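Local coordinates for VgrG protein (Vibrio cholerae, PDB 4DTH) that probably cross-links host actin through the ATP- and magnesium-binding actin cross-linking domain of a VgrG toxin, at residues F20-L31 with T88-D99; L205-E216 with A297-Q305. All coordinates share one frame; numbering follows the deposited sequence.

Interaction 1 (F20-L31 with T88-D99); sequences FPKSSIGIENEL and TVELVSYPCEMD. With MG (magnesium ion), chain E; ATP (adenosine-5'-triphosphate), chain B.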
loop_
_atom_site.group_PDB
_atom_site.type_symbol
_atom_site.label_atom_id
_atom_site.label_comp_id
_atom_site.label_asym_id
_atom_site.label_seq_id
_atom_site.Cartn_x
_atom_site.Cartn_y
_atom_site.Cartn_z
ATOM N N PHE A 20 -7.899 10.368 -10.458
ATOM C CA PHE A 20 -6.953 10.442 -11.576
ATOM C C PHE A 20 -7.665 10.157 -12.886
ATOM O O PHE A 20 -8.583 9.336 -12.902
ATOM C CB PHE A 20 -5.739 9.518 -11.374
ATOM C CG PHE A 20 -4.865 10.039 -10.252
ATOM C CD1 PHE A 20 -3.932 11.046 -10.484
ATOM C CD2 PHE A 20 -5.032 9.583 -8.948
ATOM C CE1 PHE A 20 -3.166 11.574 -9.430
ATOM C CE2 PHE A 20 -4.264 10.112 -7.895
ATOM C CZ PHE A 20 -3.336 11.101 -8.144
ATOM N N PRO A 21 -7.277 10.826 -14.000
ATOM C CA PRO A 21 -7.967 10.556 -15.279
ATOM C C PRO A 21 -7.830 9.110 -15.748
ATOM O O PRO A 21 -8.785 8.542 -16.284
ATOM C CB PRO A 21 -7.291 11.515 -16.266
ATOM C CG PRO A 21 -5.975 11.854 -15.635
ATOM C CD PRO A 21 -6.220 11.852 -14.162
ATOM N N LYS A 22 -6.638 8.503 -15.516
ATOM C CA LYS A 22 -6.335 7.136 -15.930
ATOM C C LYS A 22 -5.620 6.429 -14.773
ATOM O O LYS A 22 -5.872 6.754 -13.610
ATOM C CB LYS A 22 -5.457 7.147 -17.205
ATOM C CG LYS A 22 -6.123 7.776 -18.434
ATOM C CD LYS A 22 -5.112 8.006 -19.546
ATOM C CE LYS A 22 -4.374 9.317 -19.411
ATOM N NZ LYS A 22 -3.141 9.342 -20.233
ATOM N N SER A 23 -4.706 5.500 -15.098
ATOM C CA SER A 23 -3.956 4.769 -14.081
ATOM C C SER A 23 -3.041 5.665 -13.267
ATOM O O SER A 23 -2.501 6.644 -13.793
ATOM C CB SER A 23 -3.187 3.598 -14.678
ATOM O OG SER A 23 -2.245 4.044 -15.636
ATOM N N SER A 24 -2.901 5.345 -11.970
ATOM C CA SER A 24 -2.083 6.126 -11.046
ATOM C C SER A 24 -1.025 5.279 -10.349
ATOM O O SER A 24 -1.149 4.051 -10.285
ATOM C CB SER A 24 -2.971 6.801 -10.010
ATOM O OG SER A 24 -3.777 5.819 -9.382
ATOM N N ILE A 25 0.014 5.942 -9.811
ATOM C CA ILE A 25 1.078 5.248 -9.112
ATOM C C ILE A 25 1.537 6.033 -7.892
ATOM O O ILE A 25 1.654 7.257 -7.947
ATOM C CB ILE A 25 2.259 4.865 -10.059
ATOM C CG1 ILE A 25 3.300 3.954 -9.364
ATOM C CG2 ILE A 25 2.917 6.099 -10.705
ATOM C CD1 ILE A 25 4.052 3.014 -10.269
ATOM N N GLY A 26 1.791 5.296 -6.823
ATOM C CA GLY A 26 2.352 5.802 -5.581
ATOM C C GLY A 26 3.534 4.944 -5.198
ATOM O O GLY A 26 3.631 3.792 -5.637
ATOM N N ILE A 27 4.470 5.503 -4.423
ATOM C CA ILE A 27 5.663 4.761 -4.007
ATOM C C ILE A 27 5.884 4.899 -2.501
ATOM O O ILE A 27 5.496 5.903 -1.904
ATOM C CB ILE A 27 6.949 5.113 -4.822
ATOM C CG1 ILE A 27 7.366 6.603 -4.625
ATOM C CG2 ILE A 27 6.809 4.740 -6.320
ATOM C CD1 ILE A 27 8.788 6.990 -5.149
ATOM N N GLU A 28 6.496 3.874 -1.903
ATOM C CA GLU A 28 6.850 3.810 -0.484
ATOM C C GLU A 28 8.321 3.522 -0.441
ATOM O O GLU A 28 8.803 2.641 -1.159
ATOM C CB GLU A 28 6.059 2.724 0.247
ATOM C CG GLU A 28 4.586 3.046 0.389
ATOM C CD GLU A 28 3.742 1.855 0.795
ATOM O OE1 GLU A 28 3.682 0.866 0.029
ATOM O OE2 GLU A 28 3.141 1.912 1.889
ATOM N N ASN A 29 9.054 4.296 0.350
ATOM C CA ASN A 29 10.500 4.223 0.352
ATOM C C ASN A 29 11.068 4.359 1.764
ATOM O O ASN A 29 11.160 5.471 2.297
ATOM C CB ASN A 29 10.967 5.379 -0.550
ATOM C CG ASN A 29 12.428 5.475 -0.850
ATOM O OD1 ASN A 29 12.934 6.566 -1.146
ATOM N ND2 ASN A 29 13.109 4.359 -0.852
ATOM N N GLU A 30 11.440 3.213 2.365
ATOM C CA GLU A 30 11.997 3.192 3.719
ATOM C C GLU A 30 13.470 3.588 3.667
ATOM O O GLU A 30 14.229 3.065 2.858
ATOM C CB GLU A 30 11.801 1.817 4.370
ATOM C CG GLU A 30 12.039 1.788 5.870
ATOM C CD GLU A 30 11.978 0.400 6.484
ATOM O OE1 GLU A 30 11.889 0.315 7.727
ATOM O OE2 GLU A 30 12.005 -0.599 5.729
ATOM N N LEU A 31 13.860 4.540 4.498
ATOM C CA LEU A 31 15.238 5.030 4.513
ATOM C C LEU A 31 16.126 4.230 5.455
ATOM O O LEU A 31 15.657 3.725 6.477
ATOM C CB LEU A 31 15.276 6.513 4.916
ATOM C CG LEU A 31 14.460 7.509 4.087
ATOM C CD1 LEU A 31 14.623 8.888 4.626
ATOM C CD2 LEU A 31 14.844 7.480 2.591
ATOM N N THR A 88 11.696 3.590 12.026
ATOM C CA THR A 88 12.389 3.880 10.775
ATOM C C THR A 88 11.531 4.970 10.080
ATOM O O THR A 88 10.363 5.167 10.441
ATOM C CB THR A 88 12.525 2.626 9.898
ATOM O OG1 THR A 88 11.223 2.105 9.613
ATOM C CG2 THR A 88 13.398 1.552 10.545
ATOM N N VAL A 89 12.118 5.678 9.127
ATOM C CA VAL A 89 11.436 6.721 8.372
ATOM C C VAL A 89 11.095 6.172 6.998
ATOM O O VAL A 89 11.954 5.613 6.309
ATOM C CB VAL A 89 12.262 8.028 8.274
ATOM C CG1 VAL A 89 11.660 8.996 7.253
ATOM C CG2 VAL A 89 12.395 8.702 9.635
ATOM N N GLU A 90 9.838 6.351 6.590
ATOM C CA GLU A 90 9.401 5.934 5.273
ATOM C C GLU A 90 8.846 7.136 4.517
ATOM O O GLU A 90 7.991 7.859 5.041
ATOM C CB GLU A 90 8.362 4.819 5.376
ATOM C CG GLU A 90 7.918 4.290 4.020
ATOM C CD GLU A 90 6.836 3.239 4.118
ATOM O OE1 GLU A 90 5.849 3.472 4.854
ATOM O OE2 GLU A 90 6.959 2.195 3.442
ATOM N N LEU A 91 9.339 7.346 3.296
ATOM C CA LEU A 91 8.878 8.431 2.424
ATOM C C LEU A 91 7.790 7.839 1.538
ATOM O O LEU A 91 8.013 6.820 0.878
ATOM C CB LEU A 91 10.025 9.044 1.597
ATOM C CG LEU A 91 11.288 9.491 2.370
ATOM C CD1 LEU A 91 12.248 10.219 1.452
ATOM C CD2 LEU A 91 10.933 10.362 3.582
ATOM N N VAL A 92 6.583 8.420 1.620
ATOM C CA VAL A 92 5.387 7.900 0.932
ATOM C C VAL A 92 4.898 8.951 -0.056
ATOM O O VAL A 92 4.443 10.019 0.358
ATOM C CB VAL A 92 4.287 7.497 1.964
ATOM C CG1 VAL A 92 3.041 6.966 1.259
ATOM C CG2 VAL A 92 4.810 6.467 2.964
ATOM N N SER A 93 5.006 8.672 -1.359
ATOM C CA SER A 93 4.612 9.684 -2.336
ATOM C C SER A 93 3.117 9.955 -2.377
ATOM O O SER A 93 2.314 9.076 -2.044
ATOM C CB SER A 93 5.106 9.320 -3.736
ATOM O OG SER A 93 4.334 8.280 -4.323
ATOM N N TYR A 94 2.755 11.178 -2.790
ATOM C CA TYR A 94 1.379 11.530 -3.122
ATOM C C TYR A 94 1.234 10.918 -4.518
ATOM O O TYR A 94 2.141 11.090 -5.345
ATOM C CB TYR A 94 1.185 13.054 -3.164
ATOM C CG TYR A 94 1.024 13.628 -1.774
ATOM C CD1 TYR A 94 2.136 13.933 -0.992
ATOM C CD2 TYR A 94 -0.237 13.792 -1.209
ATOM C CE1 TYR A 94 1.996 14.423 0.303
ATOM C CE2 TYR A 94 -0.390 14.279 0.090
ATOM C CZ TYR A 94 0.733 14.599 0.841
ATOM O OH TYR A 94 0.604 15.066 2.127
ATOM N N PRO A 95 0.191 10.108 -4.791
ATOM C CA PRO A 95 0.096 9.475 -6.116
ATOM C C PRO A 95 0.061 10.464 -7.268
ATOM O O PRO A 95 -0.325 11.629 -7.083
ATOM C CB PRO A 95 -1.208 8.675 -6.030
ATOM C CG PRO A 95 -2.018 9.398 -4.963
ATOM C CD PRO A 95 -0.976 9.754 -3.955
ATOM N N CYS A 96 0.485 10.003 -8.450
ATOM C CA CYS A 96 0.462 10.797 -9.671
ATOM C C CYS A 96 0.020 9.910 -10.819
ATOM O O CYS A 96 -0.108 8.695 -10.643
ATOM C CB CYS A 96 1.820 11.447 -9.947
ATOM S SG CYS A 96 3.164 10.280 -10.299
ATOM N N GLU A 97 -0.246 10.506 -11.991
ATOM C CA GLU A 97 -0.612 9.726 -13.163
ATOM C C GLU A 97 0.605 8.909 -13.577
ATOM O O GLU A 97 1.725 9.421 -13.553
ATOM C CB GLU A 97 -1.057 10.645 -14.311
ATOM C CG GLU A 97 -2.251 11.514 -13.944
ATOM C CD GLU A 97 -2.568 12.645 -14.903
ATOM O OE1 GLU A 97 -3.177 13.640 -14.450
ATOM O OE2 GLU A 97 -2.227 12.534 -16.102
ATOM N N MET A 98 0.396 7.625 -13.901
ATOM C CA MET A 98 1.469 6.704 -14.292
ATOM C C MET A 98 2.295 7.169 -15.476
ATOM O O MET A 98 3.489 6.903 -15.520
ATOM C CB MET A 98 0.903 5.314 -14.590
ATOM C CG MET A 98 0.842 4.456 -13.400
ATOM S SD MET A 98 0.644 2.726 -13.842
ATOM C CE MET A 98 2.328 2.215 -13.919
ATOM N N ASP A 99 1.666 7.865 -16.429
ATOM C CA ASP A 99 2.353 8.358 -17.620
ATOM C C ASP A 99 2.817 9.822 -17.487
ATOM O O ASP A 99 3.213 10.437 -18.482
ATOM C CB ASP A 99 1.479 8.136 -18.869
ATOM C CG ASP A 99 0.115 8.803 -18.851
ATOM O OD1 ASP A 99 -0.177 9.549 -17.885
ATOM O OD2 ASP A 99 -0.657 8.583 -19.798
HETATM MG MG MG E . 3.071 3.373 3.997
HETATM P PG ATP B . -0.857 -0.827 4.655
HETATM O O1G ATP B . -0.311 -1.689 3.561
HETATM O O2G ATP B . -2.325 -1.080 4.860
HETATM O O3G ATP B . -0.150 -1.051 5.961
HETATM P PB ATP B . -0.961 2.052 4.714
HETATM O O1B ATP B . -2.324 2.072 5.282
HETATM O O2B ATP B . 0.020 2.413 5.804
HETATM O O3B ATP B . -0.648 0.691 4.190
HETATM P PA ATP B . -1.772 3.473 2.404
HETATM O O1A ATP B . -2.997 2.652 2.502
HETATM O O2A ATP B . -2.183 4.939 2.560
HETATM O O3A ATP B . -0.845 3.106 3.512
HETATM O "O5'" ATP B . -1.084 3.203 0.980
HETATM C "C5'" ATP B . -0.032 4.109 0.607
HETATM C "C4'" ATP B . 0.453 3.875 -0.799
HETATM O "O4'" ATP B . -0.662 3.955 -1.733
HETATM C "C3'" ATP B . 1.459 4.922 -1.281
HETATM O "O3'" ATP B . 2.440 4.373 -2.158
HETATM C "C2'" ATP B . 0.555 5.918 -1.995
HETATM O "O2'" ATP B . 1.242 6.799 -2.868
HETATM C "C1'" ATP B . -0.365 4.946 -2.706
HETATM N N9 ATP B . -1.612 5.499 -3.240
HETATM C C8 ATP B . -2.598 6.143 -2.542
HETATM N N7 ATP B . -3.608 6.519 -3.289
HETATM C C5 ATP B . -3.262 6.097 -4.565
HETATM C C6 ATP B . -3.914 6.175 -5.811
HETATM N N6 ATP B . -5.116 6.739 -5.993
HETATM N N1 ATP B . -3.290 5.631 -6.881
HETATM C C2 ATP B . -2.099 5.050 -6.711
HETATM N N3 ATP B . -1.391 4.913 -5.593
HETATM C C4 ATP B . -2.026 5.463 -4.542
HETATM O O HOH W 1 -1.495 7.047 -16.507
HETATM O O HOH W 2 3.887 8.728 -6.987
HETATM O O HOH W 3 14.775 5.218 8.682
#

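Interaction 2 (L205-E216 with A297-Q305); sequences LKSQFASLTSAE and AVMKHIKPQ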
loop_
_atom_site.group_PDB
_atom_site.type_symbol
_atom_site.label_atom_id
_atom_site.label_comp_id
_atom_site.label_asym_id
_atom_site.label_seq_id
_atom_site.Cartn_x
_atom_site.Cartn_y
_atom_site.Cartn_z
ATOM N N LEU A 205 -11.044 -18.096 -15.371
ATOM C CA LEU A 205 -12.353 -17.905 -14.743
ATOM C C LEU A 205 -13.315 -17.021 -15.555
ATOM O O LEU A 205 -14.530 -17.141 -15.389
ATOM C CB LEU A 205 -12.206 -17.386 -13.304
ATOM C CG LEU A 205 -11.626 -18.379 -12.318
ATOM C CD1 LEU A 205 -11.225 -17.683 -11.045
ATOM C CD2 LEU A 205 -12.608 -19.539 -12.030
ATOM N N LYS A 206 -12.786 -16.147 -16.425
ATOM C CA LYS A 206 -13.631 -15.289 -17.266
ATOM C C LYS A 206 -14.483 -16.125 -18.215
ATOM O O LYS A 206 -15.709 -16.005 -18.209
ATOM C CB LYS A 206 -12.782 -14.330 -18.085
ATOM C CG LYS A 206 -12.288 -13.165 -17.278
ATOM C CD LYS A 206 -11.735 -12.160 -18.197
ATOM C CE LYS A 206 -10.288 -12.364 -18.362
ATOM N NZ LYS A 206 -9.855 -11.822 -19.661
ATOM N N SER A 207 -13.821 -16.999 -18.999
ATOM C CA SER A 207 -14.501 -17.882 -19.952
ATOM C C SER A 207 -15.369 -18.905 -19.219
ATOM O O SER A 207 -16.443 -19.262 -19.711
ATOM C CB SER A 207 -13.506 -18.574 -20.877
ATOM O OG SER A 207 -12.503 -19.261 -20.148
ATOM N N GLN A 208 -14.934 -19.320 -18.010
ATOM C CA GLN A 208 -15.700 -20.245 -17.188
ATOM C C GLN A 208 -17.050 -19.609 -16.823
ATOM O O GLN A 208 -18.073 -20.254 -17.016
ATOM C CB GLN A 208 -14.912 -20.641 -15.924
ATOM C CG GLN A 208 -15.523 -21.837 -15.178
ATOM C CD GLN A 208 -15.097 -23.208 -15.703
ATOM O OE1 GLN A 208 -15.363 -24.236 -15.077
ATOM N NE2 GLN A 208 -14.397 -23.274 -16.844
ATOM N N PHE A 209 -17.056 -18.314 -16.385
ATOM C CA PHE A 209 -18.309 -17.627 -16.017
ATOM C C PHE A 209 -19.273 -17.576 -17.218
ATOM O O PHE A 209 -20.466 -17.820 -17.055
ATOM C CB PHE A 209 -18.041 -16.201 -15.486
ATOM C CG PHE A 209 -19.267 -15.479 -14.975
ATOM C CD1 PHE A 209 -19.799 -15.776 -13.729
ATOM C CD2 PHE A 209 -19.910 -14.523 -15.758
ATOM C CE1 PHE A 209 -20.933 -15.119 -13.261
ATOM C CE2 PHE A 209 -21.044 -13.870 -15.292
ATOM C CZ PHE A 209 -21.552 -14.172 -14.052
ATOM N N ALA A 210 -18.745 -17.258 -18.403
ATOM C CA ALA A 210 -19.527 -17.164 -19.642
ATOM C C ALA A 210 -20.275 -18.483 -19.928
ATOM O O ALA A 210 -21.455 -18.442 -20.282
ATOM C CB ALA A 210 -18.613 -16.803 -20.802
ATOM N N SER A 211 -19.612 -19.639 -19.692
ATOM C CA SER A 211 -20.188 -20.983 -19.861
ATOM C C SER A 211 -21.321 -21.268 -18.878
ATOM O O SER A 211 -22.288 -21.924 -19.256
ATOM C CB SER A 211 -19.114 -22.054 -19.687
ATOM O OG SER A 211 -18.097 -21.945 -20.666
ATOM N N LEU A 212 -21.190 -20.795 -17.619
ATOM C CA LEU A 212 -22.169 -21.008 -16.548
ATOM C C LEU A 212 -23.436 -20.181 -16.710
ATOM O O LEU A 212 -24.452 -20.509 -16.091
ATOM C CB LEU A 212 -21.542 -20.642 -15.166
ATOM C CG LEU A 212 -20.193 -21.253 -14.776
ATOM C CD1 LEU A 212 -19.689 -20.670 -13.490
ATOM C CD2 LEU A 212 -20.285 -22.749 -14.610
ATOM N N THR A 213 -23.350 -19.048 -17.445
ATOM C CA THR A 213 -24.446 -18.076 -17.522
ATOM C C THR A 213 -25.038 -17.836 -18.924
ATOM O O THR A 213 -25.509 -16.730 -19.193
ATOM C CB THR A 213 -24.000 -16.753 -16.847
ATOM O OG1 THR A 213 -22.820 -16.279 -17.508
ATOM C CG2 THR A 213 -23.734 -16.914 -15.352
ATOM N N SER A 214 -25.048 -18.871 -19.791
ATOM C CA SER A 214 -25.575 -18.802 -21.175
ATOM C C SER A 214 -27.079 -18.514 -21.255
ATOM O O SER A 214 -27.502 -17.763 -22.133
ATOM C CB SER A 214 -25.280 -20.096 -21.925
ATOM O OG SER A 214 -23.898 -20.235 -22.208
ATOM N N ALA A 215 -27.883 -19.134 -20.368
ATOM C CA ALA A 215 -29.346 -18.958 -20.329
ATOM C C ALA A 215 -29.717 -17.643 -19.665
ATOM O O ALA A 215 -30.892 -17.262 -19.622
ATOM C CB ALA A 215 -29.990 -20.107 -19.568
ATOM N N GLU A 216 -28.705 -16.969 -19.118
ATOM C CA GLU A 216 -28.890 -15.719 -18.418
ATOM C C GLU A 216 -28.741 -14.536 -19.316
ATOM O O GLU A 216 -27.848 -14.481 -20.162
ATOM C CB GLU A 216 -27.963 -15.632 -17.220
ATOM C CG GLU A 216 -28.335 -16.646 -16.157
ATOM C CD GLU A 216 -27.563 -16.492 -14.871
ATOM O OE1 GLU A 216 -27.562 -15.371 -14.314
ATOM O OE2 GLU A 216 -26.978 -17.493 -14.397
ATOM N N ALA A 297 -25.910 -12.377 -9.859
ATOM C CA ALA A 297 -25.464 -13.499 -10.698
ATOM C C ALA A 297 -23.985 -13.826 -10.462
ATOM O O ALA A 297 -23.636 -15.000 -10.332
ATOM C CB ALA A 297 -25.712 -13.190 -12.169
ATOM N N VAL A 298 -23.121 -12.794 -10.361
ATOM C CA VAL A 298 -21.690 -12.984 -10.090
ATOM C C VAL A 298 -21.509 -13.639 -8.712
ATOM O O VAL A 298 -20.857 -14.683 -8.613
ATOM C CB VAL A 298 -20.888 -11.650 -10.203
ATOM C CG1 VAL A 298 -19.493 -11.783 -9.594
ATOM C CG2 VAL A 298 -20.796 -11.171 -11.648
ATOM N N MET A 299 -22.082 -13.019 -7.655
ATOM C CA MET A 299 -21.953 -13.479 -6.271
ATOM C C MET A 299 -22.450 -14.897 -6.053
ATOM O O MET A 299 -21.766 -15.684 -5.390
ATOM C CB MET A 299 -22.590 -12.490 -5.278
ATOM C CG MET A 299 -21.948 -11.098 -5.302
ATOM S SD MET A 299 -20.132 -11.072 -5.336
ATOM C CE MET A 299 -19.781 -11.841 -3.856
ATOM N N LYS A 300 -23.612 -15.231 -6.636
ATOM C CA LYS A 300 -24.216 -16.560 -6.540
ATOM C C LYS A 300 -23.279 -17.640 -7.100
ATOM O O LYS A 300 -23.204 -18.724 -6.523
ATOM C CB LYS A 300 -25.589 -16.591 -7.250
ATOM C CG LYS A 300 -26.783 -16.727 -6.298
ATOM C CD LYS A 300 -27.759 -15.557 -6.413
ATOM C CE LYS A 300 -28.899 -15.609 -5.423
ATOM N NZ LYS A 300 -30.196 -15.310 -6.087
ATOM N N HIS A 301 -22.520 -17.326 -8.168
ATOM C CA HIS A 301 -21.593 -18.266 -8.810
ATOM C C HIS A 301 -20.236 -18.451 -8.126
ATOM O O HIS A 301 -19.530 -19.416 -8.434
ATOM C CB HIS A 301 -21.435 -17.948 -10.299
ATOM C CG HIS A 301 -22.625 -18.349 -11.107
ATOM N ND1 HIS A 301 -23.672 -17.475 -11.333
ATOM C CD2 HIS A 301 -22.907 -19.531 -11.704
ATOM C CE1 HIS A 301 -24.550 -18.146 -12.065
ATOM N NE2 HIS A 301 -24.124 -19.381 -12.326
ATOM N N ILE A 302 -19.872 -17.564 -7.189
ATOM C CA ILE A 302 -18.588 -17.686 -6.484
ATOM C C ILE A 302 -18.575 -18.853 -5.486
ATOM O O ILE A 302 -17.580 -19.568 -5.432
ATOM C CB ILE A 302 -18.129 -16.354 -5.835
ATOM C CG1 ILE A 302 -17.988 -15.245 -6.901
ATOM C CG2 ILE A 302 -16.795 -16.545 -5.067
ATOM C CD1 ILE A 302 -17.680 -13.832 -6.345
ATOM N N LYS A 303 -19.645 -19.003 -4.673
ATOM C CA LYS A 303 -19.781 -20.047 -3.633
ATOM C C LYS A 303 -19.322 -21.453 -4.122
ATOM O O LYS A 303 -18.449 -22.035 -3.469
ATOM C CB LYS A 303 -21.225 -20.113 -3.058
ATOM C CG LYS A 303 -21.729 -18.845 -2.351
ATOM C CD LYS A 303 -23.160 -19.036 -1.784
ATOM C CE LYS A 303 -23.701 -17.767 -1.158
ATOM N NZ LYS A 303 -24.793 -18.013 -0.177
ATOM N N PRO A 304 -19.807 -21.989 -5.277
ATOM C CA PRO A 304 -19.345 -23.328 -5.698
ATOM C C PRO A 304 -17.877 -23.403 -6.087
ATOM O O PRO A 304 -17.299 -24.479 -5.979
ATOM C CB PRO A 304 -20.254 -23.695 -6.884
ATOM C CG PRO A 304 -21.273 -22.637 -6.976
ATOM C CD PRO A 304 -20.846 -21.461 -6.188
ATOM N N GLN A 305 -17.280 -22.290 -6.538
ATOM C CA GLN A 305 -15.853 -22.251 -6.879
ATOM C C GLN A 305 -15.017 -22.508 -5.612
ATOM O O GLN A 305 -14.053 -23.270 -5.660
ATOM C CB GLN A 305 -15.471 -20.920 -7.536
ATOM C CG GLN A 305 -16.206 -20.659 -8.856
ATOM C CD GLN A 305 -15.789 -21.568 -9.987
ATOM O OE1 GLN A 305 -14.685 -22.142 -10.006
ATOM N NE2 GLN A 305 -16.674 -21.727 -10.962
HETATM O O HOH W 4 -25.887 -20.691 -13.871
#

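Interaction 1 (F20-L31 with T88-D99)
Ser-93 and Ile-27 meet where two antiparallel strands change register: Ile-27 N gives its hydrogen to the hydroxyl Ser-93 OG at 2.8 Å, standing in for a carbonyl, while Ser-93 N returns a bond to Ile-27 O. With chi1 at 75°, Ser-93 OG sits between its own backbone N and carbonyl carbon, which directs it at Ile-27 N. Water 2 bridges Ser-93 OG and Ile-25 O here, between the ladder through Ile-25 and Cys-96 and the one through Asn-29 and Leu-91. The tight part is the buried middle. Ser-24 OG donates to ATP N1 at 2.6 Å, ATP O2' donates to Ser-93 O, and Pro-95 CG packs 3.6 Å from ATP C5. Gly-26 CA comes within 3.1 Å of ATP O2', so the ribose lies close against the backbone. Farther along, Glu-28 OE2 binds magnesium at 2.6 Å, and Glu-90 completes the pair of carboxylates at this metal site; the cation probably offsets their mutual repulsion. On the opposite face, Leu-31 CD2 meets Leu-91 CD1. The solvent side is at Lys-22, whose NZ reaches the syn lone pair of Asp-99 OD2 in an exposed salt bridge. The other end is only partly exposed: Thr-88 OG1, also bonded with Met-64 N, donates to the anti lone pair of Glu-30 OE1 at 2.7 Å, and Asp-63 lies close to Glu-30. Strand 173-180 pairs with the other edge of strand 24-30, bringing Gln-174 beside Glu-28, while helix 101-124 packs Met-111 on Ile-27 and Phe-118 on Leu-31.

Interaction 2 (L205-E216 with A297-Q305)
His-301 receives the edge of Phe-209 on its imidazole face, a T-shaped pair with centroids 5.7 Å apart and planes at 81°. Phe-209 CG lies opposite its own backbone N (chi1 -175°), which sends the ring across to helix 292-307, where CZ touches Val-298 CG2 at 3.9 Å and Ala-297 O stands at the ring edge. Thr-213 adds its methyl: CG2 lies over the same face of the imidazole, 4.0 Å from the centroid, a CH-pi contact. Its hydroxyl turns back to Phe-209 O, bonding at the end of helix 204-212. Leu-212 runs antiparallel alongside the histidine side chain, with CD1 3.9 Å from His-301 CD2. Poorly ordered, Glu-216 OE2 lies at the imidazole edge beside His-301 CE1, the planes 28° apart. Beyond the histidine, Leu-205 CD2 and Gln-305 OE1 pass at 3.9 Å. The imidazole's rotation is fixed from both nitrogens: His-301 ND1 donates to Ala-297 O, one turn back, at 2.7 Å and in the ring plane, while His-301 NE2 lies 2.7 Å from water 4, which also lies within hydrogen-bonding distance of Leu-212 O. No direct hydrogen bond joins the segments, so cohesion rests on ring, methyl and water contacts.

How the interactions relate
Interaction 1 closes before interaction 2 opens along the chain, and the two do not touch: their centres are 36 Å apart and their nearest atoms about 18 Å. All four segments belong to the actin cross-linking domain, but to different parts of it. Residues 20-31 and 88-99 pair within the beta structure and help form the ATP and magnesium pocket; residues 205-216 and 297-305 join helices. The centre of interaction 1 lies about 9 Å from the centre of the chain, that of interaction 2 about 31 Å. Strand 173-180, paired with strand 24-30, precedes helix 204-212 in the chain. The protein thus combines a nucleotide-binding strand pair with a separate, peripheral helix contact.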